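Local coordinates for protein leucyl-tRNA synthetase subunit alpha (Aquifex aeolicus, PDB 3O0A) that charges tRNA with leucine as part of leucyl-tRNA synthetase, of which this is the CP1 hydrolytic domain that probably clears tRNA of wrongly attached amino acids, at residues Thr95-Thr99 against Ala127-Leu131; Glu13-Pro17 against Leu32-Ile38; Thr45-Phe51 against Lys198-Trp204; Val142-Asp146 against Pro159-Val164. All coordinates share one frame; numbering follows the deposited sequence.

Interaction 1. Residues Thr95-Thr99 against Ala127-Leu131; sequences TRERT and ANYVL
This is a helix-to-turn packing, in which an arginine of the short helix 95-99 binds a backbone carbonyl of the type I beta turn Ala-127 to Val-130, just after strand 121-127. Arg-98 does most of the work, packing its CB near Asn-128 CB and then turning at chi3 (47°) to bring the guanidinium to the turn's backbone. Two of its nitrogens grip one oxygen side-on. NE donates to Asn-128 O at 3.0 Å, lying in the plane of that carbonyl on a lone pair, while NH2 reaches the same atom at 3.2 Å from above the plane. Val-130 O, 2.9 Å from NH2, also lies at the edge of the guanidinium, and Leu-131 CD2 lies over one of its faces. Replacing Arg-98 with a leucine would probably leave Asn-128 O without its two donors and Glu-61, the salt-bridge partner of NH1, without its counter-charge. Thr-95 CG2 meets Leu-131 CD1 at 4.0 Å. Water 1 links Glu-97 O to Asn-128 ND2, while Asn-128 OD1 accepts from Glu-105 N. Within the helix, Thr-99 OG1 donates to Thr-95 O at 2.7 Å, arriving from the face opposite to Arg-98 N. Met-90 of helix 80-91 touches both Arg-98 and Asn-128, Val-57 of strand 55-58 touches Ala-127, Tyr-129 and Val-130, and Tyr-129 reaches Asp-149 and Phe-152 of helix 147-156.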
loop_
_atom_site.group_PDB
_atom_site.type_symbol
_atom_site.label_atom_id
_atom_site.label_comp_id
_atom_site.label_asym_id
_atom_site.label_seq_id
_atom_site.Cartn_x
_atom_site.Cartn_y
_atom_site.Cartn_z
ATOM N N THR A 95 -1.887 2.998 21.202
ATOM C CA THR A 95 -1.036 3.605 20.183
ATOM C C THR A 95 0.445 3.304 20.467
ATOM O O THR A 95 1.179 2.895 19.546
ATOM C CB THR A 95 -1.306 5.118 20.024
ATOM O OG1 THR A 95 -2.668 5.278 19.599
ATOM C CG2 THR A 95 -0.414 5.679 18.931
ATOM N N ARG A 96 0.850 3.448 21.725
ATOM C CA ARG A 96 2.238 3.182 22.119
ATOM C C ARG A 96 2.592 1.728 21.806
ATOM O O ARG A 96 3.616 1.466 21.175
ATOM C CB ARG A 96 2.486 3.512 23.580
ATOM C CG ARG A 96 3.934 3.285 24.008
ATOM C CD ARG A 96 4.139 3.542 25.486
ATOM N NE ARG A 96 3.431 2.558 26.295
ATOM C CZ ARG A 96 2.955 2.804 27.509
ATOM N NH1 ARG A 96 3.101 4.007 28.060
ATOM N NH2 ARG A 96 2.328 1.849 28.170
ATOM N N GLU A 97 1.717 0.808 22.205
ATOM C CA GLU A 97 1.925 -0.647 22.016
ATOM C C GLU A 97 1.942 -1.116 20.558
ATOM O O GLU A 97 2.381 -2.240 20.280
ATOM C CB GLU A 97 0.867 -1.442 22.785
ATOM C CG GLU A 97 1.011 -1.288 24.292
ATOM C CD GLU A 97 -0.214 -1.720 25.086
ATOM O OE1 GLU A 97 -1.296 -1.938 24.487
ATOM O OE2 GLU A 97 -0.086 -1.822 26.321
ATOM N N ARG A 98 1.411 -0.300 19.648
ATOM C CA ARG A 98 1.352 -0.651 18.227
ATOM C C ARG A 98 2.482 -0.043 17.405
ATOM O O ARG A 98 2.667 -0.406 16.224
ATOM C CB ARG A 98 0.002 -0.229 17.631
ATOM C CG ARG A 98 -1.139 -1.144 18.073
ATOM C CD ARG A 98 -2.470 -0.660 17.588
ATOM N NE ARG A 98 -2.384 -0.317 16.165
ATOM C CZ ARG A 98 -3.419 -0.034 15.387
ATOM N NH1 ARG A 98 -4.656 -0.071 15.876
ATOM N NH2 ARG A 98 -3.204 0.300 14.113
ATOM N N THR A 99 3.178 0.915 18.010
ATOM C CA THR A 99 4.180 1.728 17.313
ATOM C C THR A 99 5.548 1.706 18.002
ATOM O O THR A 99 6.549 2.120 17.411
ATOM C CB THR A 99 3.727 3.196 17.187
ATOM O OG1 THR A 99 3.529 3.731 18.495
ATOM C CG2 THR A 99 2.421 3.309 16.388
ATOM N N ALA A 127 -1.334 -4.200 9.180
ATOM C CA ALA A 127 -0.225 -4.137 10.158
ATOM C C ALA A 127 -0.466 -3.182 11.319
ATOM O O ALA A 127 -1.228 -2.227 11.190
ATOM C CB ALA A 127 1.095 -3.814 9.460
ATOM N N ASN A 128 0.173 -3.460 12.461
ATOM C CA ASN A 128 -0.033 -2.663 13.678
ATOM C C ASN A 128 0.481 -1.231 13.580
ATOM O O ASN A 128 -0.107 -0.310 14.167
ATOM C CB ASN A 128 0.537 -3.358 14.924
ATOM C CG ASN A 128 2.043 -3.572 14.858
ATOM O OD1 ASN A 128 2.667 -3.439 13.803
ATOM N ND2 ASN A 128 2.632 -3.918 16.006
ATOM N N TYR A 129 1.551 -1.031 12.812
ATOM C CA TYR A 129 2.220 0.277 12.766
ATOM C C TYR A 129 1.484 1.340 11.934
ATOM O O TYR A 129 1.831 2.527 11.973
ATOM C CB TYR A 129 3.688 0.117 12.328
ATOM C CG TYR A 129 3.920 -0.114 10.841
ATOM C CD1 TYR A 129 3.806 -1.394 10.275
ATOM C CD2 TYR A 129 4.295 0.938 10.004
ATOM C CE1 TYR A 129 4.027 -1.609 8.902
ATOM C CE2 TYR A 129 4.516 0.732 8.628
ATOM C CZ TYR A 129 4.395 -0.534 8.089
ATOM O OH TYR A 129 4.628 -0.728 6.741
ATOM N N VAL A 130 0.466 0.908 11.194
ATOM C CA VAL A 130 -0.311 1.793 10.366
ATOM C C VAL A 130 -1.577 2.153 11.131
ATOM O O VAL A 130 -2.376 1.284 11.471
ATOM C CB VAL A 130 -0.612 1.136 8.985
ATOM C CG1 VAL A 130 -1.592 1.978 8.180
ATOM C CG2 VAL A 130 0.690 0.959 8.219
ATOM N N LEU A 131 -1.725 3.441 11.428
ATOM C CA LEU A 131 -2.864 3.903 12.212
ATOM C C LEU A 131 -3.998 4.308 11.287
ATOM O O LEU A 131 -3.771 4.972 10.278
ATOM C CB LEU A 131 -2.461 5.066 13.127
ATOM C CG LEU A 131 -1.397 4.735 14.189
ATOM C CD1 LEU A 131 -1.037 5.973 15.031
ATOM C CD2 LEU A 131 -1.840 3.579 15.090
HETATM O O HOH W 1 1.095 -4.311 18.529
#

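Interaction 2. Residues Glu13-Pro17 against Leu32-Ile38; sequences EIEEP and LLKEKRI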
loop_
_atom_site.group_PDB
_atom_site.type_symbol
_atom_site.label_atom_id
_atom_site.label_comp_id
_atom_site.label_asym_id
_atom_site.label_seq_id
_atom_site.Cartn_x
_atom_site.Cartn_y
_atom_site.Cartn_z
ATOM N N GLU A 13 -7.947 -5.705 -8.809
ATOM C CA GLU A 13 -8.704 -6.164 -9.970
ATOM C C GLU A 13 -9.413 -7.470 -9.647
ATOM O O GLU A 13 -8.807 -8.391 -9.086
ATOM C CB GLU A 13 -7.776 -6.384 -11.156
ATOM C CG GLU A 13 -7.105 -5.118 -11.650
ATOM C CD GLU A 13 -6.103 -5.415 -12.740
ATOM O OE1 GLU A 13 -6.379 -6.323 -13.553
ATOM O OE2 GLU A 13 -5.024 -4.785 -12.758
ATOM N N ILE A 14 -10.694 -7.536 -9.994
ATOM C CA ILE A 14 -11.495 -8.745 -9.782
ATOM C C ILE A 14 -12.156 -9.139 -11.101
ATOM O O ILE A 14 -13.144 -8.523 -11.516
ATOM C CB ILE A 14 -12.569 -8.532 -8.679
ATOM C CG1 ILE A 14 -11.935 -8.162 -7.323
ATOM C CG2 ILE A 14 -13.482 -9.759 -8.556
ATOM C CD1 ILE A 14 -11.106 -9.263 -6.701
ATOM N N GLU A 15 -11.592 -10.169 -11.727
ATOM C CA GLU A 15 -11.959 -10.632 -13.073
ATOM C C GLU A 15 -13.344 -11.284 -13.123
ATOM O O GLU A 15 -14.058 -11.186 -14.132
ATOM C CB GLU A 15 -10.879 -11.605 -13.570
ATOM C CG GLU A 15 -11.155 -12.303 -14.898
ATOM C CD GLU A 15 -11.091 -11.360 -16.091
ATOM O OE1 GLU A 15 -10.209 -10.468 -16.112
ATOM O OE2 GLU A 15 -11.921 -11.519 -17.011
ATOM N N GLU A 16 -13.714 -11.946 -12.033
ATOM C CA GLU A 16 -14.988 -12.655 -11.956
ATOM C C GLU A 16 -15.784 -12.173 -10.733
ATOM O O GLU A 16 -15.857 -12.873 -9.731
ATOM C CB GLU A 16 -14.744 -14.163 -11.881
ATOM C CG GLU A 16 -14.126 -14.779 -13.140
ATOM C CD GLU A 16 -14.180 -16.301 -13.135
ATOM O OE1 GLU A 16 -13.622 -16.917 -12.195
ATOM O OE2 GLU A 16 -14.794 -16.877 -14.065
ATOM N N PRO A 17 -16.387 -10.968 -10.815
ATOM C CA PRO A 17 -17.043 -10.388 -9.633
ATOM C C PRO A 17 -18.110 -11.275 -8.965
ATOM O O PRO A 17 -18.227 -11.250 -7.737
ATOM C CB PRO A 17 -17.683 -9.108 -10.183
ATOM C CG PRO A 17 -16.853 -8.759 -11.371
ATOM C CD PRO A 17 -16.518 -10.086 -11.990
ATOM N N LEU A 32 -17.547 -2.692 -8.234
ATOM C CA LEU A 32 -17.069 -4.040 -8.482
ATOM C C LEU A 32 -17.626 -4.578 -9.801
ATOM O O LEU A 32 -16.890 -5.109 -10.620
ATOM C CB LEU A 32 -17.447 -4.972 -7.328
ATOM C CG LEU A 32 -17.029 -6.435 -7.486
ATOM C CD1 LEU A 32 -15.520 -6.577 -7.589
ATOM C CD2 LEU A 32 -17.571 -7.276 -6.331
ATOM N N LEU A 33 -18.935 -4.444 -9.998
ATOM C CA LEU A 33 -19.552 -4.987 -11.210
ATOM C C LEU A 33 -19.231 -4.177 -12.474
ATOM O O LEU A 33 -19.011 -4.758 -13.542
ATOM C CB LEU A 33 -21.064 -5.163 -11.030
ATOM C CG LEU A 33 -21.527 -6.179 -9.984
ATOM C CD1 LEU A 33 -23.029 -6.055 -9.828
ATOM C CD2 LEU A 33 -21.146 -7.609 -10.360
ATOM N N LYS A 34 -19.191 -2.854 -12.349
ATOM C CA LYS A 34 -18.974 -1.977 -13.499
ATOM C C LYS A 34 -17.505 -1.886 -13.876
ATOM O O LYS A 34 -17.170 -1.902 -15.056
ATOM C CB LYS A 34 -19.505 -0.561 -13.245
ATOM C CG LYS A 34 -21.007 -0.446 -13.087
ATOM C CD LYS A 34 -21.434 1.020 -12.878
ATOM C CE LYS A 34 -22.910 1.133 -12.485
ATOM N NZ LYS A 34 -23.807 1.092 -13.671
ATOM N N GLU A 35 -16.633 -1.776 -12.876
ATOM C CA GLU A 35 -15.209 -1.560 -13.137
ATOM C C GLU A 35 -14.328 -2.779 -12.908
ATOM O O GLU A 35 -13.147 -2.765 -13.284
ATOM C CB GLU A 35 -14.665 -0.396 -12.297
ATOM C CG GLU A 35 -15.336 0.956 -12.548
ATOM C CD GLU A 35 -14.552 2.096 -11.928
ATOM O OE1 GLU A 35 -13.310 2.144 -12.100
ATOM O OE2 GLU A 35 -15.174 2.952 -11.272
ATOM N N LYS A 36 -14.894 -3.820 -12.288
ATOM C CA LYS A 36 -14.150 -5.033 -11.916
ATOM C C LYS A 36 -12.948 -4.658 -11.036
ATOM O O LYS A 36 -11.834 -5.174 -11.206
ATOM C CB LYS A 36 -13.751 -5.850 -13.150
ATOM C CG LYS A 36 -14.935 -6.597 -13.793
ATOM C CD LYS A 36 -14.469 -7.456 -14.959
ATOM C CE LYS A 36 -15.545 -8.447 -15.379
ATOM N NZ LYS A 36 -15.167 -9.218 -16.604
ATOM N N ARG A 37 -13.210 -3.739 -10.104
ATOM C CA ARG A 37 -12.191 -3.223 -9.177
ATOM C C ARG A 37 -12.752 -2.988 -7.793
ATOM O O ARG A 37 -13.927 -2.644 -7.656
ATOM C CB ARG A 37 -11.658 -1.876 -9.666
ATOM C CG ARG A 37 -10.865 -1.945 -10.932
ATOM C CD ARG A 37 -10.512 -0.548 -11.394
ATOM N NE ARG A 37 -9.706 -0.643 -12.603
ATOM C CZ ARG A 37 -9.117 0.380 -13.210
ATOM N NH1 ARG A 37 -9.241 1.611 -12.740
ATOM N NH2 ARG A 37 -8.401 0.157 -14.305
ATOM N N ILE A 38 -11.895 -3.158 -6.785
ATOM C CA ILE A 38 -12.140 -2.646 -5.434
ATOM C C ILE A 38 -11.032 -1.656 -5.144
ATOM O O ILE A 38 -9.865 -2.022 -5.122
ATOM C CB ILE A 38 -12.153 -3.762 -4.360
ATOM C CG1 ILE A 38 -13.269 -4.793 -4.661
ATOM C CG2 ILE A 38 -12.296 -3.151 -2.938
ATOM C CD1 ILE A 38 -14.693 -4.307 -4.472
#
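The Lys-36 carbonyl is the flat group met across this contact, and Ile-14 N stands above its plane, 50° out of it. The setting is a strand-helix-strand unit whose strands, 6-13 and 37-44, are antiparallel neighbours: the loop leaving the first packs on the end of helix 26-35 and on the turn into the second. Lys-36 makes that turn with a positive phi (56°), and Glu-13 pairs with Arg-37 as a non-hydrogen-bonded antiparallel pair. Pro-17 packs as a puckered ring through three of its carbons: CB touches Leu-33 CD2 at 3.8 Å and Leu-32 CG at 3.9 Å, CG meets Lys-36 CG at 3.8 Å, and CD faces Lys-36 CE. Inside, Ile-14 presents CB to Leu-32 CD1 at 3.7 Å, with Phe-20 of the loop and, from helix 64-74, Ile-71 adding to the apolar surroundings. Outside, the Lys-36 chain runs extended beyond CG over the loop, and its NZ has a long salt bridge to Glu-15 OE2 (4.0 Å) and a weak bond to Glu-15 O. Ile-14 N donates to Lys-36 O, 2.9 Å and nearly straight at 176°.

Interaction 3. Residues Thr45-Phe51 against Lys198-Trp204; sequences TRPDTVF and KRKITEW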
loop_
_atom_site.group_PDB
_atom_site.type_symbol
_atom_site.label_atom_id
_atom_site.label_comp_id
_atom_site.label_asym_id
_atom_site.label_seq_id
_atom_site.Cartn_x
_atom_site.Cartn_y
_atom_site.Cartn_z
ATOM N N THR A 45 2.646 11.482 1.363
ATOM C CA THR A 45 3.409 12.717 1.175
ATOM C C THR A 45 4.610 12.452 0.266
ATOM O O THR A 45 5.428 13.344 0.028
ATOM C CB THR A 45 3.893 13.314 2.518
ATOM O OG1 THR A 45 4.752 12.375 3.180
ATOM C CG2 THR A 45 2.700 13.627 3.412
ATOM N N ARG A 46 4.699 11.217 -0.234
ATOM C CA ARG A 46 5.802 10.793 -1.099
ATOM C C ARG A 46 5.334 10.198 -2.439
ATOM O O ARG A 46 5.696 9.068 -2.785
ATOM C CB ARG A 46 6.717 9.812 -0.358
ATOM C CG ARG A 46 7.526 10.426 0.814
ATOM C CD ARG A 46 8.417 11.594 0.395
ATOM N NE ARG A 46 9.378 11.257 -0.658
ATOM C CZ ARG A 46 10.558 10.668 -0.462
ATOM N NH1 ARG A 46 10.955 10.313 0.760
ATOM N NH2 ARG A 46 11.351 10.430 -1.500
ATOM N N PRO A 47 4.548 10.967 -3.216
ATOM C CA PRO A 47 4.081 10.409 -4.482
ATOM C C PRO A 47 5.231 10.177 -5.477
ATOM O O PRO A 47 5.079 9.394 -6.415
ATOM C CB PRO A 47 3.099 11.473 -4.976
ATOM C CG PRO A 47 3.618 12.752 -4.396
ATOM C CD PRO A 47 4.078 12.353 -3.027
ATOM N N ASP A 48 6.370 10.844 -5.253
ATOM C CA ASP A 48 7.584 10.620 -6.039
ATOM C C ASP A 48 8.111 9.182 -5.944
ATOM O O ASP A 48 8.896 8.759 -6.791
ATOM C CB ASP A 48 8.698 11.625 -5.661
ATOM C CG ASP A 48 9.035 11.622 -4.162
ATOM O OD1 ASP A 48 8.143 11.414 -3.308
ATOM O OD2 ASP A 48 10.208 11.861 -3.833
ATOM N N THR A 49 7.655 8.441 -4.932
ATOM C CA THR A 49 8.109 7.068 -4.678
ATOM C C THR A 49 7.103 5.987 -5.113
ATOM O O THR A 49 7.307 4.794 -4.836
ATOM C CB THR A 49 8.466 6.850 -3.185
ATOM O OG1 THR A 49 7.284 6.901 -2.373
ATOM C CG2 THR A 49 9.481 7.906 -2.707
ATOM N N VAL A 50 6.034 6.395 -5.799
ATOM C CA VAL A 50 4.924 5.472 -6.089
ATOM C C VAL A 50 5.376 4.237 -6.894
ATOM O O VAL A 50 4.850 3.135 -6.711
ATOM C CB VAL A 50 3.728 6.198 -6.773
ATOM C CG1 VAL A 50 4.105 6.667 -8.174
ATOM C CG2 VAL A 50 2.456 5.274 -6.807
ATOM N N PHE A 51 6.365 4.413 -7.774
ATOM C CA PHE A 51 6.841 3.272 -8.559
ATOM C C PHE A 51 7.564 2.254 -7.679
ATOM O O PHE A 51 7.778 1.114 -8.091
ATOM C CB PHE A 51 7.740 3.724 -9.712
ATOM C CG PHE A 51 6.992 4.394 -10.838
ATOM C CD1 PHE A 51 6.650 5.742 -10.760
ATOM C CD2 PHE A 51 6.645 3.673 -11.990
ATOM C CE1 PHE A 51 5.956 6.379 -11.808
ATOM C CE2 PHE A 51 5.962 4.296 -13.053
ATOM C CZ PHE A 51 5.610 5.655 -12.960
ATOM N N LYS A 198 7.313 14.651 -7.543
ATOM C CA LYS A 198 6.094 14.671 -6.726
ATOM C C LYS A 198 4.948 15.311 -7.502
ATOM O O LYS A 198 3.871 14.732 -7.613
ATOM C CB LYS A 198 6.317 15.408 -5.400
ATOM C CG LYS A 198 7.110 14.624 -4.386
ATOM C CD LYS A 198 7.363 15.459 -3.136
ATOM C CE LYS A 198 8.334 14.754 -2.192
ATOM N NZ LYS A 198 8.723 15.678 -1.083
ATOM N N ARG A 199 5.194 16.496 -8.056
ATOM C CA ARG A 199 4.190 17.211 -8.836
ATOM C C ARG A 199 3.826 16.500 -10.136
ATOM O O ARG A 199 2.645 16.359 -10.464
ATOM C CB ARG A 199 4.693 18.623 -9.144
ATOM C CG ARG A 199 3.766 19.467 -9.989
ATOM C CD ARG A 199 4.102 20.953 -9.843
ATOM N NE ARG A 199 5.283 21.373 -10.597
ATOM C CZ ARG A 199 6.526 21.446 -10.122
ATOM N NH1 ARG A 199 6.813 21.094 -8.871
ATOM N NH2 ARG A 199 7.501 21.865 -10.916
ATOM N N LYS A 200 4.845 16.095 -10.888
ATOM C CA LYS A 200 4.622 15.528 -12.223
ATOM C C LYS A 200 3.849 14.218 -12.118
ATOM O O LYS A 200 2.910 13.986 -12.888
ATOM C CB LYS A 200 5.944 15.324 -12.982
ATOM C CG LYS A 200 6.735 16.603 -13.287
ATOM C CD LYS A 200 5.956 17.558 -14.163
ATOM C CE LYS A 200 6.796 18.801 -14.453
ATOM N NZ LYS A 200 6.104 19.651 -15.423
ATOM N N ILE A 201 4.228 13.368 -11.165
ATOM C CA ILE A 201 3.526 12.094 -10.952
ATOM C C ILE A 201 2.091 12.315 -10.465
ATOM O O ILE A 201 1.146 11.674 -10.952
ATOM C CB ILE A 201 4.312 11.137 -10.013
ATOM C CG1 ILE A 201 5.561 10.635 -10.755
ATOM C CG2 ILE A 201 3.401 9.981 -9.518
ATOM C CD1 ILE A 201 6.600 9.938 -9.895
ATOM N N THR A 202 1.927 13.244 -9.532
ATOM C CA THR A 202 0.604 13.527 -8.994
ATOM C C THR A 202 -0.322 14.054 -10.100
ATOM O O THR A 202 -1.468 13.612 -10.200
ATOM C CB THR A 202 0.634 14.503 -7.790
ATOM O OG1 THR A 202 1.474 13.982 -6.755
ATOM C CG2 THR A 202 -0.756 14.642 -7.207
ATOM N N GLU A 203 0.168 14.971 -10.931
ATOM C CA GLU A 203 -0.667 15.493 -12.031
ATOM C C GLU A 203 -1.056 14.413 -13.036
ATOM O O GLU A 203 -2.185 14.404 -13.534
ATOM C CB GLU A 203 -0.009 16.663 -12.772
ATOM C CG GLU A 203 -0.695 17.005 -14.124
ATOM C CD GLU A 203 -2.083 17.664 -14.006
ATOM O OE1 GLU A 203 -3.000 17.096 -13.352
ATOM O OE2 GLU A 203 -2.257 18.752 -14.604
ATOM N N TRP A 204 -0.115 13.523 -13.342
ATOM C CA TRP A 204 -0.355 12.418 -14.273
ATOM C C TRP A 204 -1.444 11.486 -13.744
ATOM O O TRP A 204 -2.380 11.130 -14.456
ATOM C CB TRP A 204 0.949 11.654 -14.489
ATOM C CG TRP A 204 0.896 10.445 -15.383
ATOM C CD1 TRP A 204 0.532 10.388 -16.707
ATOM C CD2 TRP A 204 1.304 9.130 -15.021
ATOM N NE1 TRP A 204 0.661 9.094 -17.177
ATOM C CE2 TRP A 204 1.140 8.307 -16.160
ATOM C CE3 TRP A 204 1.782 8.559 -13.833
ATOM C CZ2 TRP A 204 1.446 6.950 -16.144
ATOM C CZ3 TRP A 204 2.080 7.199 -13.822
ATOM C CH2 TRP A 204 1.919 6.419 -14.975
#
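Asp-48 and Lys-198 bring their CA atoms to 4.4 Å where the 3-10 segment that begins at Pro-47 leans on helix 194-207. No hydrogen bond crosses between the segments; the joint is made by side-chain packing, with each backbone braced internally. Pro-47 points at the helix and sets its CG 3.4 Å from Thr-202 OG1, a hydroxyl already spent on Lys-198 O one turn back. Asp-48 and Lys-198 lie side by side, pointing the same way, the aliphatic lysine chain running along the carboxylate with CE 3.5 Å from Asp-48 OD1. The lysine's NZ pairs instead with Glu-195. Arg-46, bent at chi2 and chi3, folds back on Asp-48 side-on: NE bonds to OD1 at 2.9 Å on its syn lone pair, NH2 to OD2 at 3.0 Å. Lying beside both cations, the carboxylate probably offsets the like charges of Arg-46 NE and Lys-198 NZ, 4.5 Å apart. An alanine in place of Asp-48 removes both acceptors, which would probably set the Arg-46 guanidinium free to turn and leave its charge near Lys-198 less well balanced. Ile-201 fills the space between Val-50, whose CG1 is 3.6 Å from its CG2, and the edge of Phe-51; Phe-51 CZ meets Trp-204 CZ3 at 3.9 Å. The sequence TRPDT belongs to the threonine-rich motif of leucyl-tRNA synthetase editing domains, which in relatives lines the hydrolytic pocket.

Interaction 4. Residues Val142-Asp146 against Pro159-Val164; sequences VPAHD and PIKVVV
Pro-143 begins the contact, its CG 3.4 Å from Pro-159 O and its CB facing Ile-160 CG1. Here the loop entering helix 147-156 packs against the loop that follows it, with Asp-146 as the helix N-cap. The entering loop leads into the helix carrying Asp-149, which probably corresponds to the conserved aspartate of the editing pocket in relatives. Ala-144 comes next, pressing its methyl on the second loop with CB only 3.2 Å from Lys-161 O and 3.8 Å from Ile-160 CG2. Beside it, water 2 bridges the loops by accepting from Ala-144 N and Lys-161 N. His-145 then pushes its ring, CG anti to the carbonyl carbon (chi1 -53°), against Val-162 to Val-164. The ring is held between two aliphatic groups: Val-164 CB makes a CH-pi contact over one face, 4.0 Å from the centroid, and the CB of Ala-144 lies over the opposite face. At the ring's CD2 corner, Val-163 CG2 approaches to 3.6 Å. With ND1 bonded to Tyr-177 O, the imidazole is gripped at both nitrogens, which should fix its rotation. Asp-146 closes the segment, OD1 taking Asp-149 N. Lys-161 sends its own amine away to Phe-51 O and Glu-120. A direct bond between the loops runs from Val-163 N to His-145 NE2, 3.0 Å long and 167° at the hydrogen, with the donor only 2° out of the ring plane.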
loop_
_atom_site.group_PDB
_atom_site.type_symbol
_atom_site.label_atom_id
_atom_site.label_comp_id
_atom_site.label_asym_id
_atom_site.label_seq_id
_atom_site.Cartn_x
_atom_site.Cartn_y
_atom_site.Cartn_z
ATOM N N VAL A 142 6.881 1.525 0.675
ATOM C CA VAL A 142 8.054 1.691 -0.167
ATOM C C VAL A 142 9.260 1.444 0.755
ATOM O O VAL A 142 9.867 2.389 1.278
ATOM C CB VAL A 142 8.096 3.101 -0.801
ATOM C CG1 VAL A 142 9.303 3.262 -1.751
ATOM C CG2 VAL A 142 6.776 3.391 -1.546
ATOM N N PRO A 143 9.597 0.161 0.978
ATOM C CA PRO A 143 10.665 -0.152 1.931
ATOM C C PRO A 143 12.017 0.483 1.614
ATOM O O PRO A 143 12.792 0.735 2.534
ATOM C CB PRO A 143 10.790 -1.679 1.875
ATOM C CG PRO A 143 9.650 -2.170 1.111
ATOM C CD PRO A 143 8.996 -1.043 0.376
ATOM N N ALA A 144 12.301 0.732 0.336
ATOM C CA ALA A 144 13.548 1.404 -0.042
ATOM C C ALA A 144 13.678 2.812 0.549
ATOM O O ALA A 144 14.794 3.295 0.755
ATOM C CB ALA A 144 13.695 1.447 -1.560
ATOM N N HIS A 145 12.550 3.469 0.825
ATOM C CA HIS A 145 12.551 4.902 1.143
ATOM C C HIS A 145 11.729 5.303 2.363
ATOM O O HIS A 145 11.562 6.495 2.642
ATOM C CB HIS A 145 12.107 5.688 -0.102
ATOM C CG HIS A 145 12.901 5.338 -1.319
ATOM N ND1 HIS A 145 14.262 5.543 -1.394
ATOM C CD2 HIS A 145 12.541 4.756 -2.487
ATOM C CE1 HIS A 145 14.705 5.114 -2.562
ATOM N NE2 HIS A 145 13.680 4.637 -3.245
ATOM N N ASP A 146 11.212 4.309 3.085
ATOM C CA ASP A 146 10.460 4.552 4.311
ATOM C C ASP A 146 10.965 3.549 5.357
ATOM O O ASP A 146 10.878 2.332 5.155
ATOM C CB ASP A 146 8.952 4.412 4.042
ATOM C CG ASP A 146 8.076 4.766 5.259
ATOM O OD1 ASP A 146 8.235 4.152 6.334
ATOM O OD2 ASP A 146 7.175 5.627 5.115
ATOM N N PRO A 159 9.674 -7.481 -0.980
ATOM C CA PRO A 159 10.618 -6.871 -1.912
ATOM C C PRO A 159 10.985 -5.424 -1.601
ATOM O O PRO A 159 10.149 -4.642 -1.134
ATOM C CB PRO A 159 9.883 -6.948 -3.253
ATOM C CG PRO A 159 8.926 -8.052 -3.094
ATOM C CD PRO A 159 8.464 -7.937 -1.686
ATOM N N ILE A 160 12.244 -5.091 -1.864
ATOM C CA ILE A 160 12.733 -3.731 -1.744
ATOM C C ILE A 160 13.026 -3.258 -3.166
ATOM O O ILE A 160 13.736 -3.929 -3.916
ATOM C CB ILE A 160 13.994 -3.641 -0.844
ATOM C CG1 ILE A 160 13.758 -4.371 0.484
ATOM C CG2 ILE A 160 14.379 -2.179 -0.602
ATOM C CD1 ILE A 160 15.044 -4.715 1.260
ATOM N N LYS A 161 12.450 -2.116 -3.542
ATOM C CA LYS A 161 12.621 -1.572 -4.890
ATOM C C LYS A 161 13.057 -0.108 -4.823
ATOM O O LYS A 161 12.317 0.745 -4.337
ATOM C CB LYS A 161 11.316 -1.709 -5.681
ATOM C CG LYS A 161 11.352 -1.193 -7.117
ATOM C CD LYS A 161 9.982 -1.428 -7.738
ATOM C CE LYS A 161 9.921 -1.030 -9.190
ATOM N NZ LYS A 161 8.516 -1.202 -9.672
ATOM N N VAL A 162 14.262 0.173 -5.304
ATOM C CA VAL A 162 14.788 1.539 -5.285
ATOM C C VAL A 162 14.185 2.376 -6.412
ATOM O O VAL A 162 14.208 1.960 -7.571
ATOM C CB VAL A 162 16.333 1.566 -5.374
ATOM C CG1 VAL A 162 16.846 3.003 -5.305
ATOM C CG2 VAL A 162 16.942 0.727 -4.252
ATOM N N VAL A 163 13.639 3.541 -6.058
ATOM C CA VAL A 163 13.111 4.489 -7.053
ATOM C C VAL A 163 13.648 5.919 -6.927
ATOM O O VAL A 163 13.484 6.712 -7.841
ATOM C CB VAL A 163 11.557 4.518 -7.099
ATOM C CG1 VAL A 163 11.024 3.231 -7.693
ATOM C CG2 VAL A 163 10.965 4.792 -5.714
ATOM N N VAL A 164 14.267 6.238 -5.796
ATOM C CA VAL A 164 14.905 7.535 -5.589
ATOM C C VAL A 164 16.376 7.271 -5.308
ATOM O O VAL A 164 16.739 6.765 -4.246
ATOM C CB VAL A 164 14.263 8.340 -4.425
ATOM C CG1 VAL A 164 15.016 9.652 -4.197
ATOM C CG2 VAL A 164 12.779 8.623 -4.709
HETATM O O HOH W 2 10.698 -0.046 -2.266
#

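Overall arrangement
Interactions 3 and 4 form one continuous region: their centres are 14 Å apart, and Lys-161 NZ bonds to Phe-51 O at 2.9 Å while Val-142 CG2 lies 3.6 Å from Thr-49 O. Together they bring the threonine-rich segment beside the loop 142-146, consistent with two borders of the editing pocket seen in relatives. Interaction 4 is nested within the chain loop closed by interaction 3, and so is interaction 1, which approaches interaction 4 to about 6 Å between nearest atoms without touching. Tyr-129 and Val-142 nevertheless share a partner, Asp-149. Interaction 2 stands apart, its centre 31 Å from that of interaction 1, on the opposite side of the chain's centre.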